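Side-chain contacts in nucleoporin NUP82 (Saccharomyces cerevisiae, PDB 3PBP), which serves as a structural component of the nuclear pore complex, whose nucleoporins can also dock transiently associated transport factors: residues Leu82-Asp85 against Asn86-Phe89; Thr240-Val243 against Ile244-Arg247; Asn262-Ser265 against Arg266-Lys269; Ser391-Ser394 against Lys395-Asn398; Leu439-Asn442 against Lys443-Thr446. The protein carries 1 engineered substitution. All coordinates share one frame; numbering follows the deposited sequence.

Contact 1 (Leu82-Asp85 against Asn86-Phe89)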
loop_
_atom_site.group_PDB
_atom_site.type_symbol
_atom_site.label_atom_id
_atom_site.label_comp_id
_atom_site.label_asym_id
_atom_site.label_seq_id
_atom_site.Cartn_x
_atom_site.Cartn_y
_atom_site.Cartn_z
ATOM N N LEU A 82 -18.714 5.193 -5.262
ATOM C CA LEU A 82 -19.559 4.547 -4.263
ATOM C C LEU A 82 -19.343 3.044 -4.395
ATOM O O LEU A 82 -19.441 2.479 -5.499
ATOM C CB LEU A 82 -21.032 4.923 -4.492
ATOM C CG LEU A 82 -21.261 6.430 -4.703
ATOM C CD1 LEU A 82 -21.028 6.745 -6.168
ATOM C CD2 LEU A 82 -22.654 6.850 -4.294
ATOM N N PHE A 83 -19.026 2.396 -3.273
ATOM C CA PHE A 83 -18.755 0.965 -3.307
ATOM C C PHE A 83 -19.032 0.219 -2.011
ATOM O O PHE A 83 -19.142 0.808 -0.937
ATOM C CB PHE A 83 -17.290 0.720 -3.683
ATOM C CG PHE A 83 -16.310 1.206 -2.642
ATOM C CD1 PHE A 83 -15.941 2.551 -2.576
ATOM C CD2 PHE A 83 -15.778 0.328 -1.703
ATOM C CE1 PHE A 83 -15.051 3.015 -1.586
ATOM C CE2 PHE A 83 -14.892 0.776 -0.710
ATOM C CZ PHE A 83 -14.529 2.120 -0.653
ATOM N N ASN A 84 -19.138 -1.096 -2.138
ATOM C CA ASN A 84 -19.339 -1.967 -0.999
ATOM C C ASN A 84 -18.382 -3.142 -1.204
ATOM O O ASN A 84 -17.417 -3.038 -1.968
ATOM C CB ASN A 84 -20.797 -2.441 -0.899
ATOM C CG ASN A 84 -21.278 -3.201 -2.138
ATOM O OD1 ASN A 84 -20.525 -3.434 -3.094
ATOM N ND2 ASN A 84 -22.550 -3.597 -2.116
ATOM N N ASP A 85 -18.630 -4.258 -0.536
ATOM C CA ASP A 85 -17.732 -5.399 -0.677
ATOM C C ASP A 85 -17.903 -6.124 -2.011
ATOM O O ASP A 85 -17.096 -6.988 -2.368
ATOM C CB ASP A 85 -17.971 -6.373 0.471
ATOM C CG ASP A 85 -19.394 -6.900 0.497
ATOM O OD1 ASP A 85 -20.346 -6.081 0.489
ATOM O OD2 ASP A 85 -19.559 -8.141 0.528
ATOM N N ASN A 86 -18.927 -5.746 -2.769
ATOM C CA ASN A 86 -19.186 -6.442 -4.002
ATOM C C ASN A 86 -19.087 -5.644 -5.283
ATOM O O ASN A 86 -18.656 -6.169 -6.305
ATOM C CB ASN A 86 -20.567 -7.104 -3.893
ATOM C CG ASN A 86 -20.967 -7.844 -5.162
ATOM O OD1 ASN A 86 -21.417 -7.230 -6.142
ATOM N ND2 ASN A 86 -20.792 -9.165 -5.159
ATOM N N GLU A 87 -19.489 -4.381 -5.246
ATOM C CA GLU A 87 -19.441 -3.584 -6.459
ATOM C C GLU A 87 -18.922 -2.158 -6.274
ATOM O O GLU A 87 -18.841 -1.647 -5.154
ATOM C CB GLU A 87 -20.831 -3.571 -7.100
ATOM C CG GLU A 87 -21.921 -2.957 -6.232
ATOM C CD GLU A 87 -23.316 -3.201 -6.802
ATOM O OE1 GLU A 87 -23.433 -3.320 -8.048
ATOM O OE2 GLU A 87 -24.291 -3.263 -6.007
ATOM N N ILE A 88 -18.578 -1.532 -7.398
ATOM C CA ILE A 88 -18.051 -0.172 -7.429
ATOM C C ILE A 88 -18.774 0.685 -8.479
ATOM O O ILE A 88 -18.972 0.251 -9.623
ATOM C CB ILE A 88 -16.535 -0.172 -7.807
ATOM C CG1 ILE A 88 -15.728 -0.993 -6.799
ATOM C CG2 ILE A 88 -16.007 1.263 -7.877
ATOM C CD1 ILE A 88 -14.263 -1.207 -7.201
ATOM N N PHE A 89 -19.162 1.897 -8.091
ATOM C CA PHE A 89 -19.802 2.823 -9.021
ATOM C C PHE A 89 -18.979 4.104 -9.070
ATOM O O PHE A 89 -18.440 4.535 -8.052
ATOM C CB PHE A 89 -21.206 3.228 -8.569
ATOM C CG PHE A 89 -22.212 2.128 -8.622
ATOM C CD1 PHE A 89 -22.330 1.213 -7.567
ATOM C CD2 PHE A 89 -23.076 2.020 -9.707
ATOM C CE1 PHE A 89 -23.297 0.207 -7.590
ATOM C CE2 PHE A 89 -24.043 1.022 -9.739
ATOM C CZ PHE A 89 -24.154 0.113 -8.676
#
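Asn84 folds its short side chain back across a turn to meet the backbone of Asn86 and Glu87. From CB the chain rises between the backbone N and the carbonyl carbon (chi1 59°), which brings CG to 3.5 Å from Asn86 N and lets the amide oxygen face the turn. There OD1 takes two N-H groups: Glu87 N, 2.6 Å from Asn84 OD1, gives a nearly straight bond close to the line of the carbonyl, while Asn86 N, 2.8 Å from Asn84 OD1, comes from above the amide plane. The bond to the N-H two residues on makes this an Asx turn, and it closes the hairpin of strands 79-83 and 87-92 in one four-stranded propeller blade. With an alanine here the two turn amides would probably lose their shared acceptor and the loop would be freer to shift. Beyond the turn, Phe83 and Ile88 form a non-hydrogen-bonded pair, CB of Phe83 lying 3.9 Å from CG1 of Ile88, and this apolar face packs on strand 127-132. On the other face Phe89 sets its ring edge toward Leu82 O. Asn86, a turn residue, hydrogen-bonds Ser115 and Asp117 through its amide.

Contact 2 (Thr240-Val243 against Ile244-Arg247)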
loop_
_atom_site.group_PDB
_atom_site.type_symbol
_atom_site.label_atom_id
_atom_site.label_comp_id
_atom_site.label_asym_id
_atom_site.label_seq_id
_atom_site.Cartn_x
_atom_site.Cartn_y
_atom_site.Cartn_z
ATOM N N THR A 240 30.906 -0.969 -6.096
ATOM C CA THR A 240 30.500 -1.812 -4.976
ATOM C C THR A 240 28.987 -1.937 -5.090
ATOM O O THR A 240 28.423 -2.975 -4.748
ATOM C CB THR A 240 30.860 -1.199 -3.605
ATOM O OG1 THR A 240 32.285 -1.217 -3.429
ATOM C CG2 THR A 240 30.200 -1.999 -2.474
ATOM N N THR A 241 28.344 -0.873 -5.578
ATOM C CA THR A 241 26.900 -0.882 -5.767
ATOM C C THR A 241 26.456 -2.292 -6.197
ATOM O O THR A 241 27.081 -2.934 -7.054
ATOM C CB THR A 241 26.460 0.143 -6.861
ATOM O OG1 THR A 241 26.803 1.472 -6.450
ATOM C CG2 THR A 241 24.956 0.075 -7.097
ATOM N N ASP A 242 25.392 -2.773 -5.565
ATOM C CA ASP A 242 24.809 -4.073 -5.860
ATOM C C ASP A 242 24.387 -4.098 -7.331
ATOM O O ASP A 242 23.894 -3.110 -7.853
ATOM C CB ASP A 242 23.582 -4.266 -4.970
ATOM C CG ASP A 242 22.805 -5.521 -5.297
ATOM O OD1 ASP A 242 22.521 -5.772 -6.484
ATOM O OD2 ASP A 242 22.461 -6.255 -4.354
ATOM N N VAL A 243 24.555 -5.228 -7.998
ATOM C CA VAL A 243 24.185 -5.321 -9.409
ATOM C C VAL A 243 22.695 -5.136 -9.665
ATOM O O VAL A 243 22.309 -4.489 -10.641
ATOM C CB VAL A 243 24.627 -6.670 -10.015
ATOM C CG1 VAL A 243 24.190 -6.763 -11.466
ATOM C CG2 VAL A 243 26.135 -6.802 -9.915
ATOM N N ILE A 244 21.862 -5.719 -8.808
ATOM C CA ILE A 244 20.412 -5.593 -8.940
ATOM C C ILE A 244 19.972 -4.124 -8.778
ATOM O O ILE A 244 19.109 -3.646 -9.526
ATOM C CB ILE A 244 19.692 -6.479 -7.906
ATOM C CG1 ILE A 244 19.981 -7.948 -8.222
ATOM C CG2 ILE A 244 18.190 -6.207 -7.919
ATOM C CD1 ILE A 244 19.400 -8.932 -7.232
ATOM N N VAL A 245 20.576 -3.416 -7.817
ATOM C CA VAL A 245 20.281 -2.006 -7.578
ATOM C C VAL A 245 20.686 -1.172 -8.794
ATOM O O VAL A 245 19.905 -0.354 -9.292
ATOM C CB VAL A 245 21.048 -1.466 -6.352
ATOM C CG1 VAL A 245 20.880 0.049 -6.247
ATOM C CG2 VAL A 245 20.542 -2.121 -5.105
ATOM N N LYS A 246 21.914 -1.387 -9.256
ATOM C CA LYS A 246 22.460 -0.680 -10.405
ATOM C C LYS A 246 21.514 -0.801 -11.599
ATOM O O LYS A 246 21.290 0.163 -12.349
ATOM C CB LYS A 246 23.820 -1.275 -10.761
ATOM C CG LYS A 246 24.883 -0.254 -11.149
ATOM C CD LYS A 246 26.240 -0.926 -11.268
ATOM C CE LYS A 246 27.341 -0.042 -10.734
ATOM N NZ LYS A 246 28.452 -0.890 -10.208
ATOM N N ARG A 247 20.958 -1.992 -11.773
ATOM C CA ARG A 247 20.038 -2.229 -12.869
ATOM C C ARG A 247 18.789 -1.343 -12.741
ATOM O O ARG A 247 18.389 -0.657 -13.698
ATOM C CB ARG A 247 19.639 -3.701 -12.897
ATOM C CG ARG A 247 18.774 -4.043 -14.072
ATOM C CD ARG A 247 18.340 -5.475 -14.042
ATOM N NE ARG A 247 17.284 -5.679 -15.022
ATOM C CZ ARG A 247 16.080 -6.144 -14.725
ATOM N NH1 ARG A 247 15.789 -6.459 -13.466
ATOM N NH2 ARG A 247 15.169 -6.277 -15.685
#
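Asp242 and Val245 form the compact side of this helix start, with CB of Asp242 resting 3.7 Å from CG2 of Val245. Next to them Thr241 brings its methyl CG2 to 4.2 Å from Val245 CG1, and its CB meets the aliphatic stem of Lys246, 4.0 Å from CE, the two side chains passing at a slant. Val245 is buried and its side chain also packs on Tyr342 and Tyr344, a fitting use of a compact apolar residue. Asp242 is the N-cap of helix 243-262: with CG anti to the backbone N (chi1 174°), its OD1 accepts from Ile244 N, at a modelled distance too short to be relied on, and weakly from Val245 N. A carboxylate suits this place, since its negative charge would probably be favoured by the helix N-terminus. Regular helical bonding starts at once, Lys246 N reaching Asp242 O at 3.0 Å with an almost straight N-H. The other side is looser. Val243 and Ile244 are exposed, although Ile244 still touches Val339. Arg247 extends away from the cap to a salt bridge with Asp338, whereas Lys246 turns its ammonium back to the carbonyl oxygen of Asp238.

Contact 3 (Asn262-Ser265 against Arg266-Lys269)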
loop_
_atom_site.group_PDB
_atom_site.type_symbol
_atom_site.label_atom_id
_atom_site.label_comp_id
_atom_site.label_asym_id
_atom_site.label_seq_id
_atom_site.Cartn_x
_atom_site.Cartn_y
_atom_site.Cartn_z
ATOM N N ASN A 262 7.864 12.204 -23.792
ATOM C CA ASN A 262 6.492 12.164 -24.272
ATOM C C ASN A 262 5.536 13.003 -23.454
ATOM O O ASN A 262 4.330 12.987 -23.688
ATOM C CB ASN A 262 6.005 10.728 -24.304
ATOM C CG ASN A 262 6.962 9.839 -25.020
ATOM O OD1 ASN A 262 7.831 9.232 -24.410
ATOM N ND2 ASN A 262 6.836 9.781 -26.335
ATOM N N TRP A 263 6.081 13.738 -22.496
ATOM C CA TRP A 263 5.271 14.577 -21.644
ATOM C C TRP A 263 4.596 15.655 -22.482
ATOM O O TRP A 263 5.258 16.318 -23.287
ATOM C CB TRP A 263 6.154 15.226 -20.583
ATOM C CG TRP A 263 5.408 16.122 -19.663
ATOM C CD1 TRP A 263 4.442 15.761 -18.773
ATOM C CD2 TRP A 263 5.582 17.530 -19.516
ATOM N NE1 TRP A 263 4.006 16.857 -18.074
ATOM C CE2 TRP A 263 4.691 17.959 -18.509
ATOM C CE3 TRP A 263 6.407 18.476 -20.134
ATOM C CZ2 TRP A 263 4.602 19.294 -18.103
ATOM C CZ3 TRP A 263 6.318 19.809 -19.728
ATOM C CH2 TRP A 263 5.421 20.201 -18.720
ATOM N N ASN A 264 3.282 15.811 -22.296
ATOM C CA ASN A 264 2.492 16.829 -22.997
ATOM C C ASN A 264 2.422 18.034 -22.064
ATOM O O ASN A 264 1.670 18.025 -21.104
ATOM C CB ASN A 264 1.081 16.297 -23.257
ATOM C CG ASN A 264 0.199 17.301 -23.976
ATOM O OD1 ASN A 264 0.100 18.469 -23.580
ATOM N ND2 ASN A 264 -0.458 16.846 -25.036
ATOM N N SER A 265 3.191 19.074 -22.342
ATOM C CA SER A 265 3.205 20.225 -21.449
ATOM C C SER A 265 1.893 20.982 -21.318
ATOM O O SER A 265 1.565 21.484 -20.245
ATOM C CB SER A 265 4.327 21.203 -21.839
ATOM O OG SER A 265 4.068 21.888 -23.040
ATOM N N ARG A 266 1.137 21.059 -22.402
ATOM C CA ARG A 266 -0.114 21.793 -22.366
ATOM C C ARG A 266 -1.205 21.145 -21.539
ATOM O O ARG A 266 -2.148 21.814 -21.130
ATOM C CB ARG A 266 -0.598 22.073 -23.788
ATOM C CG ARG A 266 0.100 23.296 -24.394
ATOM C CD ARG A 266 -0.373 23.560 -25.806
ATOM N NE ARG A 266 -1.824 23.685 -25.855
ATOM C CZ ARG A 266 -2.537 23.659 -26.975
ATOM N NH1 ARG A 266 -1.931 23.514 -28.145
ATOM N NH2 ARG A 266 -3.857 23.764 -26.921
ATOM N N PHE A 267 -1.087 19.849 -21.285
ATOM C CA PHE A 267 -2.073 19.162 -20.459
ATOM C C PHE A 267 -1.433 18.677 -19.177
ATOM O O PHE A 267 -2.124 18.222 -18.268
ATOM C CB PHE A 267 -2.677 17.981 -21.204
ATOM C CG PHE A 267 -3.592 18.389 -22.302
ATOM C CD1 PHE A 267 -3.079 18.915 -23.486
ATOM C CD2 PHE A 267 -4.976 18.292 -22.145
ATOM C CE1 PHE A 267 -3.934 19.338 -24.505
ATOM C CE2 PHE A 267 -5.844 18.712 -23.156
ATOM C CZ PHE A 267 -5.324 19.237 -24.339
ATOM N N GLY A 268 -0.109 18.793 -19.117
ATOM C CA GLY A 268 0.632 18.365 -17.950
ATOM C C GLY A 268 0.354 16.913 -17.658
ATOM O O GLY A 268 0.115 16.539 -16.512
ATOM N N LYS A 269 0.386 16.092 -18.700
ATOM C CA LYS A 269 0.123 14.674 -18.554
ATOM C C LYS A 269 1.068 13.904 -19.454
ATOM O O LYS A 269 1.754 14.495 -20.279
ATOM C CB LYS A 269 -1.318 14.370 -18.954
ATOM C CG LYS A 269 -1.601 14.667 -20.409
ATOM C CD LYS A 269 -2.850 13.982 -20.898
ATOM C CE LYS A 269 -2.843 13.893 -22.414
ATOM N NZ LYS A 269 -3.909 12.974 -22.902
#
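Asn264 O is gripped by three N-H groups, all weakly: Gly268 N at 2.8 Å from this oxygen but badly angled, and Phe267 N and Lys269 N farther off. A firmer bond runs the other way, from Asn264 N to Lys269 O at 2.9 Å, almost on the axis of the carbonyl. Gly268 and Lys269 thus both face Asn264, a G1 beta bulge, where the chain leaves helix 243-262 and enters strand 269-271. Gly268 has positive phi (57°), a conformation that glycine adopts most readily. The Asn264 side chain adds a bond to the turn. A chi1 of 180° sets its CG beside its own carbonyl carbon, where OD1 can receive Phe267 N at 2.9 Å from above the amide plane. The same OD1 lies at the edge of the Phe267 ring, 3.2 Å from CD1, and the amide and ring planes are nearly perpendicular (89°). Trp263 leans along the bulge, CD1 3.3 Å from Lys269 O, and Ser265 CA lies over one indole face, offset toward its rim. Trp263 NE1 bonds to Leu218 O and the ring packs on helix 220-235, a wide apolar surface with one donor; Lys269 turns to a cation-pi contact with Tyr137.

Contact 4 (Ser391-Ser394 against Lys395-Asn398). Engineered in segment 395-398: Ser396 (natural residue Cys).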
loop_
_atom_site.group_PDB
_atom_site.type_symbol
_atom_site.label_atom_id
_atom_site.label_comp_id
_atom_site.label_asym_id
_atom_site.label_seq_id
_atom_site.Cartn_x
_atom_site.Cartn_y
_atom_site.Cartn_z
ATOM N N SER A 391 7.667 22.355 10.327
ATOM C CA SER A 391 8.000 23.543 9.552
ATOM C C SER A 391 9.501 23.791 9.535
ATOM O O SER A 391 10.056 24.231 8.531
ATOM C CB SER A 391 7.270 24.760 10.117
ATOM O OG SER A 391 7.547 24.922 11.492
ATOM N N THR A 392 10.158 23.504 10.650
ATOM C CA THR A 392 11.599 23.684 10.757
ATOM C C THR A 392 12.305 22.565 10.006
ATOM O O THR A 392 13.339 22.782 9.360
ATOM C CB THR A 392 12.052 23.626 12.211
ATOM O OG1 THR A 392 11.313 24.585 12.976
ATOM C CG2 THR A 392 13.534 23.916 12.313
ATOM N N LEU A 393 11.738 21.365 10.109
ATOM C CA LEU A 393 12.277 20.184 9.454
ATOM C C LEU A 393 12.381 20.362 7.937
ATOM O O LEU A 393 13.368 19.959 7.325
ATOM C CB LEU A 393 11.400 18.971 9.781
ATOM C CG LEU A 393 11.799 17.617 9.183
ATOM C CD1 LEU A 393 13.244 17.275 9.517
ATOM C CD2 LEU A 393 10.861 16.559 9.721
ATOM N N SER A 394 11.370 20.967 7.324
ATOM C CA SER A 394 11.410 21.155 5.881
ATOM C C SER A 394 12.362 22.277 5.516
ATOM O O SER A 394 12.964 22.251 4.453
ATOM C CB SER A 394 10.016 21.443 5.318
ATOM O OG SER A 394 9.637 22.778 5.556
ATOM N N LYS A 395 12.506 23.258 6.400
ATOM C CA LYS A 395 13.414 24.369 6.133
ATOM C C LYS A 395 14.829 23.843 6.042
ATOM O O LYS A 395 15.562 24.178 5.116
ATOM C CB LYS A 395 13.319 25.433 7.231
ATOM C CG LYS A 395 11.988 26.171 7.218
ATOM C CD LYS A 395 11.833 27.168 8.362
ATOM C CE LYS A 395 10.442 27.805 8.329
ATOM N NZ LYS A 395 10.226 28.757 9.454
ATOM N N SER A 396 15.209 23.003 6.996
ATOM C CA SER A 396 16.547 22.448 6.987
ATOM C C SER A 396 16.758 21.503 5.801
ATOM O O SER A 396 17.854 21.441 5.245
ATOM C CB SER A 396 16.849 21.742 8.318
ATOM O OG SER A 396 15.934 20.709 8.591
ATOM N N ILE A 397 15.715 20.779 5.401
ATOM C CA ILE A 397 15.850 19.870 4.264
ATOM C C ILE A 397 16.112 20.717 3.029
ATOM O O ILE A 397 16.996 20.417 2.228
ATOM C CB ILE A 397 14.568 19.034 3.991
ATOM C CG1 ILE A 397 14.300 18.062 5.142
ATOM C CG2 ILE A 397 14.731 18.260 2.692
ATOM C CD1 ILE A 397 13.080 17.197 4.932
ATOM N N ASN A 398 15.345 21.791 2.893
ATOM C CA ASN A 398 15.468 22.667 1.742
ATOM C C ASN A 398 16.655 23.625 1.805
ATOM O O ASN A 398 17.147 24.074 0.769
ATOM C CB ASN A 398 14.152 23.428 1.535
ATOM C CG ASN A 398 12.971 22.489 1.224
ATOM O OD1 ASN A 398 13.071 21.604 0.367
ATOM N ND2 ASN A 398 11.852 22.687 1.919
#
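Ser391 offers its carbonyl oxygen to Lys395 one turn ahead, but the bond from Lys395 N is weak at 3.4 Å from Ser391 O. The extended aliphatic stem of Lys395 runs alongside that oxygen, CD at 3.4 Å from Ser391 O, so that a long flexible chain can follow the helix surface with its charge carried outward. Ser391 turns its own hydroxyl back to Met387 O. Thr392 follows with a stronger backbone link, Thr392 O taking Ser396 N at 3.0 Å, while its side chain packs on Pro404 and Leu408. At Leu393 one oxygen serves two donors: Ile397 N at 3.1 Å from Leu393 O, and the hydroxyl OG of Ser396 at 3.0 Å from it. Both reach it from the same face of the carbonyl plane. Ser396 is an engineered replacement for the natural cysteine; a chi1 of 59° points its OG back down the helix toward that acceptor. Leu393 CG and Ile397 CD1, 4.5 Å apart, are loosely packed on each other. At Ser394 a small side chain suits the buried position against Ile307 and Asp308; its OG makes a weak bond to Ser391 O, and the backbone oxygen Ser394 O takes Asn398 N at 2.9 Å. The amide nitrogen ND2 of Asn398 instead bonds to Asp308. The result is a classical alpha-helix with bonds from residue i+4 to residue i, helix 387-399, which lies in the connection between strands 380-385 and 413-419 and turns Leu393, Ser396 and Ile397 to a chain of another protein.

Contact 5 (Leu439-Asn442 against Lys443-Thr446)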
loop_
_atom_site.group_PDB
_atom_site.type_symbol
_atom_site.label_atom_id
_atom_site.label_comp_id
_atom_site.label_asym_id
_atom_site.label_seq_id
_atom_site.Cartn_x
_atom_site.Cartn_y
_atom_site.Cartn_z
ATOM N N LEU A 439 -18.695 18.538 10.082
ATOM C CA LEU A 439 -18.756 17.191 10.635
ATOM C C LEU A 439 -20.129 16.644 10.318
ATOM O O LEU A 439 -21.135 17.125 10.828
ATOM C CB LEU A 439 -18.540 17.218 12.146
ATOM C CG LEU A 439 -17.153 17.689 12.581
ATOM C CD1 LEU A 439 -17.052 17.684 14.100
ATOM C CD2 LEU A 439 -16.096 16.775 11.969
HETATM N N MSE A 440 -20.166 15.641 9.458
HETATM C CA MSE A 440 -21.421 15.035 9.055
HETATM C C MSE A 440 -21.606 13.666 9.682
HETATM O O MSE A 440 -20.658 12.896 9.801
HETATM C CB MSE A 440 -21.449 14.884 7.536
HETATM C CG MSE A 440 -22.684 14.179 6.972
HETATM SE SE MSE A 440 -24.216 15.353 6.789
HETATM C CE MSE A 440 -23.316 16.809 5.846
ATOM N N SER A 441 -22.835 13.369 10.085
ATOM C CA SER A 441 -23.166 12.071 10.664
ATOM C C SER A 441 -24.610 11.765 10.292
ATOM O O SER A 441 -25.328 12.625 9.774
ATOM C CB SER A 441 -23.001 12.071 12.191
ATOM O OG SER A 441 -24.005 12.843 12.821
ATOM N N ASN A 442 -25.023 10.530 10.529
ATOM C CA ASN A 442 -26.383 10.122 10.229
ATOM C C ASN A 442 -27.364 11.177 10.723
ATOM O O ASN A 442 -28.137 11.736 9.950
ATOM C CB ASN A 442 -26.680 8.790 10.923
ATOM C CG ASN A 442 -25.947 8.648 12.266
ATOM O OD1 ASN A 442 -25.959 9.553 13.111
ATOM N ND2 ASN A 442 -25.310 7.499 12.465
ATOM N N LYS A 443 -27.280 11.460 12.020
ATOM C CA LYS A 443 -28.163 12.390 12.706
ATOM C C LYS A 443 -27.799 13.862 12.699
ATOM O O LYS A 443 -28.676 14.704 12.905
ATOM C CB LYS A 443 -28.322 11.958 14.175
ATOM C CG LYS A 443 -28.931 10.571 14.390
ATOM C CD LYS A 443 -29.015 10.215 15.875
ATOM C CE LYS A 443 -29.714 8.876 16.089
ATOM N NZ LYS A 443 -29.833 8.517 17.536
ATOM N N THR A 444 -26.536 14.200 12.471
ATOM C CA THR A 444 -26.172 15.610 12.534
ATOM C C THR A 444 -25.359 16.167 11.365
ATOM O O THR A 444 -25.029 15.463 10.417
ATOM C CB THR A 444 -25.412 15.897 13.871
ATOM O OG1 THR A 444 -26.080 15.234 14.949
ATOM C CG2 THR A 444 -25.389 17.387 14.188
ATOM N N LEU A 445 -25.081 17.464 11.455
ATOM C CA LEU A 445 -24.291 18.215 10.495
ATOM C C LEU A 445 -23.811 19.442 11.257
ATOM O O LEU A 445 -24.539 20.421 11.397
ATOM C CB LEU A 445 -25.132 18.644 9.294
ATOM C CG LEU A 445 -24.438 19.667 8.386
ATOM C CD1 LEU A 445 -23.009 19.233 8.079
ATOM C CD2 LEU A 445 -25.243 19.823 7.113
ATOM N N THR A 446 -22.583 19.368 11.758
ATOM C CA THR A 446 -21.984 20.445 12.531
ATOM C C THR A 446 -20.892 21.162 11.758
ATOM O O THR A 446 -20.322 20.610 10.827
ATOM C CB THR A 446 -21.363 19.893 13.809
ATOM O OG1 THR A 446 -22.364 19.192 14.550
ATOM C CG2 THR A 446 -20.792 21.010 14.659
#
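Leu439 and Thr446 form an antiparallel hydrogen-bonded pair, Leu439 N lying 2.7 Å from Thr446 O and Thr446 N 2.8 Å from Leu439 O, in a tight hairpin. Nearer the bend Ser441 N meets Thr444 O at 3.1 Å, so only Asn442 and Lys443 span the turn, both with right-handed helical backbone angles, as in a type I beta turn. Ser441 reinforces it with its hydroxyl: a chi1 of 71° brings OG across to accept Thr444 N at 2.9 Å, while the bond from that N-H to Ser441 O is weak. Without the hydroxyl, as with an alanine here, Thr444 N would probably lose its stronger acceptor and keep, within the turn, the weak bond to Ser441 O. Asn442 OD1 takes Lys443 N at 2.6 Å in the carbonyl plane, on a lone pair, and the two side chains lie side by side. On the opposite face from Leu439 and Thr446, Met440, a selenomethionine, bends so that its CE touches the CD1 methyl of Leu445, a pliant chain meeting a branched one. Strand 434-440 pairs with 425-431 on its other flank, where Leu439 rests on Leu426, and Met440 reaches over to Arg24 and Ile26 of strand 24-29.

Overall arrangement
The five contacts follow one another along the chain without touching, in the N-terminal domain of the protein, a seven-bladed beta-propeller. Contacts 1 and 5 each close a hairpin, but in different blades, their centres about 23 Å apart. Contacts 2 and 3 mark the start and the end of helix 243-262, about 32 Å apart between centres, in a helical pair that includes helix 220-235. Contact 4 lies on helix 387-399, inserted between strands 380-385 and 413-419, on the other side of the chain's centre from contact 1. Contacts 2 and 5 are the farthest apart, about 54 Å between centres. In this assembly, contact 4 alone of the five touches the chain of another protein, which is consistent with this helix taking part in that interface.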